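Local coordinates for thiamine-binding periplasmic protein (Escherichia coli, PDB 2QRY) that binds thiamine, thiamine phosphate and thiamine diphosphate with high affinity in the periplasm and is the solute-binding part of the ThiBPQ ABC transporter involved in thiamine import, at residues N88-A93 with W115-F120; G242-V247 with L306-A311. All blocks are in the same frame, centred on the assembly; numbering follows the deposited sequence.

Contact 1. Residues N88-A93 with W115-F120; sequences NLLDAA and WNNDTF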
loop_
_atom_site.group_PDB
_atom_site.type_symbol
_atom_site.label_atom_id
_atom_site.label_comp_id
_atom_site.label_asym_id
_atom_site.label_seq_id
_atom_site.Cartn_x
_atom_site.Cartn_y
_atom_site.Cartn_z
ATOM N N ASN A 88 -0.636 8.351 3.675
ATOM C CA ASN A 88 0.296 9.384 3.236
ATOM C C ASN A 88 -0.271 10.333 2.188
ATOM O O ASN A 88 0.330 11.368 1.896
ATOM C CB ASN A 88 1.574 8.745 2.680
ATOM C CG ASN A 88 2.308 7.916 3.713
ATOM O OD1 ASN A 88 2.542 8.364 4.838
ATOM N ND2 ASN A 88 2.687 6.703 3.332
ATOM N N LEU A 89 -1.424 9.999 1.622
ATOM C CA LEU A 89 -2.009 10.839 0.586
ATOM C C LEU A 89 -3.271 11.568 1.022
ATOM O O LEU A 89 -3.849 12.312 0.235
ATOM C CB LEU A 89 -2.336 9.994 -0.643
ATOM C CG LEU A 89 -1.206 9.261 -1.365
ATOM C CD1 LEU A 89 -1.807 8.261 -2.348
ATOM C CD2 LEU A 89 -0.315 10.273 -2.088
ATOM N N LEU A 90 -3.701 11.351 2.266
ATOM C CA LEU A 90 -4.925 11.975 2.780
ATOM C C LEU A 90 -5.042 13.484 2.562
ATOM O O LEU A 90 -6.022 13.958 1.993
ATOM C CB LEU A 90 -5.087 11.687 4.272
ATOM C CG LEU A 90 -5.219 10.230 4.716
ATOM C CD1 LEU A 90 -5.457 10.194 6.228
ATOM C CD2 LEU A 90 -6.366 9.554 3.979
ATOM N N ASP A 91 -4.049 14.232 3.021
ATOM C CA ASP A 91 -4.065 15.681 2.883
ATOM C C ASP A 91 -4.216 16.069 1.415
ATOM O O ASP A 91 -5.073 16.880 1.052
ATOM C CB ASP A 91 -2.765 16.265 3.435
ATOM C CG ASP A 91 -2.902 17.717 3.833
ATOM O OD1 ASP A 91 -3.521 17.983 4.887
ATOM O OD2 ASP A 91 -2.393 18.593 3.095
ATOM N N ALA A 92 -3.367 15.477 0.578
ATOM C CA ALA A 92 -3.367 15.737 -0.857
ATOM C C ALA A 92 -4.733 15.447 -1.469
ATOM O O ALA A 92 -5.221 16.217 -2.302
ATOM C CB ALA A 92 -2.303 14.889 -1.533
ATOM N N ALA A 93 -5.347 14.344 -1.046
ATOM C CA ALA A 93 -6.660 13.950 -1.553
ATOM C C ALA A 93 -7.765 14.929 -1.148
ATOM O O ALA A 93 -8.507 15.413 -2.000
ATOM C CB ALA A 93 -7.015 12.545 -1.069
ATOM N N TRP A 115 -7.738 6.203 14.272
ATOM C CA TRP A 115 -8.187 6.768 13.017
ATOM C C TRP A 115 -9.392 7.673 13.198
ATOM O O TRP A 115 -10.445 7.240 13.662
ATOM C CB TRP A 115 -8.518 5.645 12.033
ATOM C CG TRP A 115 -8.850 6.135 10.658
ATOM C CD1 TRP A 115 -10.081 6.502 10.186
ATOM C CD2 TRP A 115 -7.930 6.341 9.584
ATOM N NE1 TRP A 115 -9.982 6.921 8.883
ATOM C CE2 TRP A 115 -8.672 6.834 8.488
ATOM C CE3 TRP A 115 -6.548 6.156 9.441
ATOM C CZ2 TRP A 115 -8.078 7.145 7.261
ATOM C CZ3 TRP A 115 -5.957 6.464 8.225
ATOM C CH2 TRP A 115 -6.722 6.954 7.150
ATOM N N ASN A 116 -9.221 8.937 12.832
ATOM C CA ASN A 116 -10.292 9.919 12.927
ATOM C C ASN A 116 -10.346 10.681 11.612
ATOM O O ASN A 116 -9.562 11.605 11.393
ATOM C CB ASN A 116 -10.027 10.879 14.084
ATOM N N ASN A 117 -11.261 10.286 10.732
ATOM C CA ASN A 117 -11.406 10.944 9.437
ATOM C C ASN A 117 -12.810 10.738 8.875
ATOM O O ASN A 117 -13.279 9.608 8.741
ATOM C CB ASN A 117 -10.360 10.412 8.447
ATOM C CG ASN A 117 -10.272 11.251 7.182
ATOM O OD1 ASN A 117 -11.179 11.238 6.343
ATOM N ND2 ASN A 117 -9.182 11.995 7.045
ATOM N N ASP A 118 -13.465 11.848 8.543
ATOM C CA ASP A 118 -14.825 11.835 8.011
ATOM C C ASP A 118 -14.931 11.397 6.552
ATOM O O ASP A 118 -16.008 10.997 6.094
ATOM C CB ASP A 118 -15.442 13.229 8.168
ATOM N N THR A 119 -13.815 11.455 5.830
ATOM C CA THR A 119 -13.814 11.117 4.410
ATOM C C THR A 119 -13.235 9.764 3.994
ATOM O O THR A 119 -13.905 8.967 3.334
ATOM C CB THR A 119 -13.078 12.218 3.618
ATOM O OG1 THR A 119 -13.681 13.488 3.904
ATOM C CG2 THR A 119 -13.143 11.944 2.112
ATOM N N PHE A 120 -11.986 9.515 4.371
ATOM C CA PHE A 120 -11.305 8.279 3.992
ATOM C C PHE A 120 -11.440 7.139 5.003
ATOM O O PHE A 120 -11.077 7.271 6.171
ATOM C CB PHE A 120 -9.838 8.606 3.715
ATOM C CG PHE A 120 -9.664 9.741 2.748
ATOM C CD1 PHE A 120 -9.907 9.558 1.392
ATOM C CD2 PHE A 120 -9.352 11.015 3.203
ATOM C CE1 PHE A 120 -9.849 10.629 0.499
ATOM C CE2 PHE A 120 -9.290 12.094 2.321
ATOM C CZ PHE A 120 -9.542 11.899 0.967
#
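Leu-90, in the first turn of helix 90-96, reaches between two aromatic side chains of the loop that leads into strand 121-133. Its CB does not point straight at the loop; CG, anti to the carbonyl carbon (chi1 -61°) and beside the backbone N, carries the fork across. CD1 meets the benzo end of the Trp-115 indole, 3.6 Å from CH2, with Asn-117 ND2 more loosely beside it. CD2 turns to Phe-120 and packs obliquely against that ring at its CG-CD2 side, 3.4 Å from CD2 of the phenylalanine. One turn on, Ala-93 CB fills in at the far end of the same ring, 3.3 Å from Phe-120 CZ.

The loop braces itself. Trp-115 NE1 donates to Phe-120 O at 2.9 Å, a bent bond (133°) whose acceptor lies near the indole plane, while Asn-117 OD1 takes the N-H groups of Thr-119 and Phe-120 from opposite faces of its amide. Thr-119 CG2 sits over the centre of one Phe-120 face. Apolar packing thus joins the start of helix 90-96 to the Asx-turn loop before strand 121-133, whose Trp-115 and Phe-120 also touch strand 243-252 of the sheet.

Contact 2. Residues G242-V247 with L306-A311; sequences GHYLQV and LEFTPA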
loop_
_atom_site.group_PDB
_atom_site.type_symbol
_atom_site.label_atom_id
_atom_site.label_comp_id
_atom_site.label_asym_id
_atom_site.label_seq_id
_atom_site.Cartn_x
_atom_site.Cartn_y
_atom_site.Cartn_z
ATOM N N GLY A 242 13.017 0.619 12.749
ATOM C CA GLY A 242 11.575 0.495 12.830
ATOM C C GLY A 242 11.032 0.582 11.410
ATOM O O GLY A 242 11.793 0.847 10.478
ATOM N N HIS A 243 9.730 0.376 11.240
ATOM C CA HIS A 243 9.117 0.403 9.916
ATOM C C HIS A 243 7.986 1.415 9.746
ATOM O O HIS A 243 7.280 1.754 10.705
ATOM C CB HIS A 243 8.627 -1.000 9.568
ATOM C CG HIS A 243 9.731 -2.007 9.488
ATOM N ND1 HIS A 243 10.044 -2.680 8.325
ATOM C CD2 HIS A 243 10.640 -2.407 10.409
ATOM C CE1 HIS A 243 11.100 -3.446 8.533
ATOM N NE2 HIS A 243 11.482 -3.298 9.788
ATOM N N TYR A 244 7.825 1.892 8.514
ATOM C CA TYR A 244 6.804 2.877 8.193
ATOM C C TYR A 244 5.441 2.223 8.035
ATOM O O TYR A 244 5.304 1.196 7.376
ATOM C CB TYR A 244 7.182 3.636 6.915
ATOM C CG TYR A 244 6.470 4.961 6.778
ATOM C CD1 TYR A 244 5.108 5.018 6.470
ATOM C CD2 TYR A 244 7.150 6.167 6.986
ATOM C CE1 TYR A 244 4.436 6.246 6.370
ATOM C CE2 TYR A 244 6.492 7.395 6.888
ATOM C CZ TYR A 244 5.135 7.426 6.580
ATOM O OH TYR A 244 4.479 8.630 6.473
ATOM N N LEU A 245 4.433 2.839 8.643
ATOM C CA LEU A 245 3.078 2.311 8.614
ATOM C C LEU A 245 2.231 2.793 7.458
ATOM O O LEU A 245 2.242 3.979 7.111
ATOM C CB LEU A 245 2.355 2.659 9.918
ATOM C CG LEU A 245 0.836 2.435 9.958
ATOM C CD1 LEU A 245 0.509 0.949 9.959
ATOM C CD2 LEU A 245 0.275 3.091 11.217
ATOM N N GLN A 246 1.488 1.863 6.866
ATOM C CA GLN A 246 0.582 2.200 5.785
ATOM C C GLN A 246 -0.827 1.753 6.149
ATOM O O GLN A 246 -1.042 0.625 6.595
ATOM C CB GLN A 246 0.969 1.529 4.459
ATOM C CG GLN A 246 -0.007 1.898 3.336
ATOM C CD GLN A 246 0.172 1.087 2.064
ATOM O OE1 GLN A 246 0.086 -0.145 2.074
ATOM N NE2 GLN A 246 0.406 1.778 0.953
ATOM N N VAL A 247 -1.779 2.655 5.962
ATOM C CA VAL A 247 -3.175 2.357 6.201
ATOM C C VAL A 247 -3.825 2.711 4.879
ATOM O O VAL A 247 -3.894 3.880 4.515
ATOM C CB VAL A 247 -3.790 3.239 7.312
ATOM C CG1 VAL A 247 -5.268 2.935 7.441
ATOM C CG2 VAL A 247 -3.078 2.997 8.638
ATOM N N LEU A 306 6.831 3.916 12.279
ATOM C CA LEU A 306 7.170 5.262 11.823
ATOM C C LEU A 306 6.105 5.807 10.885
ATOM O O LEU A 306 5.621 5.093 10.003
ATOM C CB LEU A 306 8.510 5.249 11.088
ATOM C CG LEU A 306 9.745 4.784 11.858
ATOM C CD1 LEU A 306 10.902 4.631 10.899
ATOM C CD2 LEU A 306 10.077 5.785 12.962
ATOM N N GLU A 307 5.762 7.082 11.062
ATOM C CA GLU A 307 4.748 7.719 10.233
ATOM C C GLU A 307 4.806 9.250 10.270
ATOM O O GLU A 307 5.100 9.851 11.306
ATOM C CB GLU A 307 3.361 7.243 10.686
ATOM C CG GLU A 307 2.180 7.877 9.962
ATOM C CD GLU A 307 0.838 7.458 10.556
ATOM O OE1 GLU A 307 0.679 7.554 11.788
ATOM O OE2 GLU A 307 -0.065 7.036 9.799
ATOM N N PHE A 308 4.552 9.867 9.115
ATOM C CA PHE A 308 4.496 11.321 9.004
ATOM C C PHE A 308 3.012 11.622 9.031
ATOM O O PHE A 308 2.205 10.744 8.740
ATOM C CB PHE A 308 5.039 11.813 7.666
ATOM C CG PHE A 308 6.522 11.918 7.610
ATOM C CD1 PHE A 308 7.260 11.060 6.795
ATOM C CD2 PHE A 308 7.190 12.882 8.360
ATOM C CE1 PHE A 308 8.648 11.163 6.728
ATOM C CE2 PHE A 308 8.580 12.997 8.301
ATOM C CZ PHE A 308 9.311 12.136 7.484
ATOM N N THR A 309 2.643 12.850 9.377
ATOM C CA THR A 309 1.234 13.215 9.384
ATOM C C THR A 309 0.893 13.500 7.929
ATOM O O THR A 309 1.776 13.833 7.142
ATOM C CB THR A 309 0.972 14.486 10.210
ATOM O OG1 THR A 309 1.512 15.623 9.525
ATOM C CG2 THR A 309 1.626 14.366 11.587
ATOM N N PRO A 310 -0.387 13.354 7.547
ATOM C CA PRO A 310 -0.763 13.620 6.157
ATOM C C PRO A 310 -0.330 15.008 5.713
ATOM O O PRO A 310 0.016 15.217 4.555
ATOM C CB PRO A 310 -2.278 13.457 6.180
ATOM C CG PRO A 310 -2.459 12.359 7.188
ATOM C CD PRO A 310 -1.529 12.805 8.298
ATOM N N ALA A 311 -0.337 15.952 6.645
ATOM C CA ALA A 311 0.051 17.322 6.336
ATOM C C ALA A 311 1.539 17.425 6.018
ATOM O O ALA A 311 1.937 18.118 5.077
ATOM C CB ALA A 311 -0.295 18.245 7.507
#
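Tyr-244 OH is gripped by two partners: Phe-308 N donates to it at 2.9 Å along a nearly straight line (162°), and the hydroxyl in turn probably donates to Asn-88 OD1. The tyrosine belongs to strand 243-252, beside which the short strand 305-306 runs as a parallel neighbour in the mixed sheet. The parallel bridge pairs Tyr-244 with Leu-306. Leu-306 N gives its hydrogen to His-243 O at 2.7 Å, and Leu-306 O accepts from Leu-245 N at 2.9 Å, so two backbone hydrogen bonds flank the bridge.

With CG anti to the backbone N (chi1 -160°), the Tyr-244 ring extends alongside the chain that leaves the bridge. Leu-306 O and Glu-307 CA lie over the same face, the carbonyl oxygen nearer the CG end; Glu-307 CA makes a CH-pi contact, 4.0 Å from the ring centroid and 25° off its normal. Phe-308 crosses the tyrosine at about a right angle, bringing its CD1 to the tyrosine's edge, 3.7 Å from CE2. The phenol thus follows the departing chain for two residues, pairing its face with the backbone and its hydroxyl with the next N-H. Lys-176 of helix 165-178 adds a cation-pi contact to Phe-308 and a hydrogen bond to Glu-307 O. Thr-309 then occupies the N-cap of helix 310-328, so a three-residue link, 307-309, joins the strand to the C-terminal helix. Back at the bridge, Leu-306 CD1 rests 3.9 Å from Gly-242 O, an oxygen that also accepts from Trp-173 NE1.

How the contacts relate
Contact 1 closes before contact 2 opens along the chain, yet their centres lie only 13 Å apart. The loop of contact 1 leads into strand 121-133, which pairs antiparallel with strand 243-252 of contact 2 in one mixed sheet. Asn-88 and Tyr-244 form the polar tie between them; Trp-115 packs against Val-247, and Leu-90 and Asp-91 against Pro-310 at the start of helix 310-328. Helices 90-96 and 310-328 thus meet near strand 243-252. On that strand Gln-246 hydrogen-bonds the thiamine-binding Tyr-218, and the side chain of Leu-245 lies about 11 Å from the bound thiamin phosphate, consistent with second-shell support of the pocket.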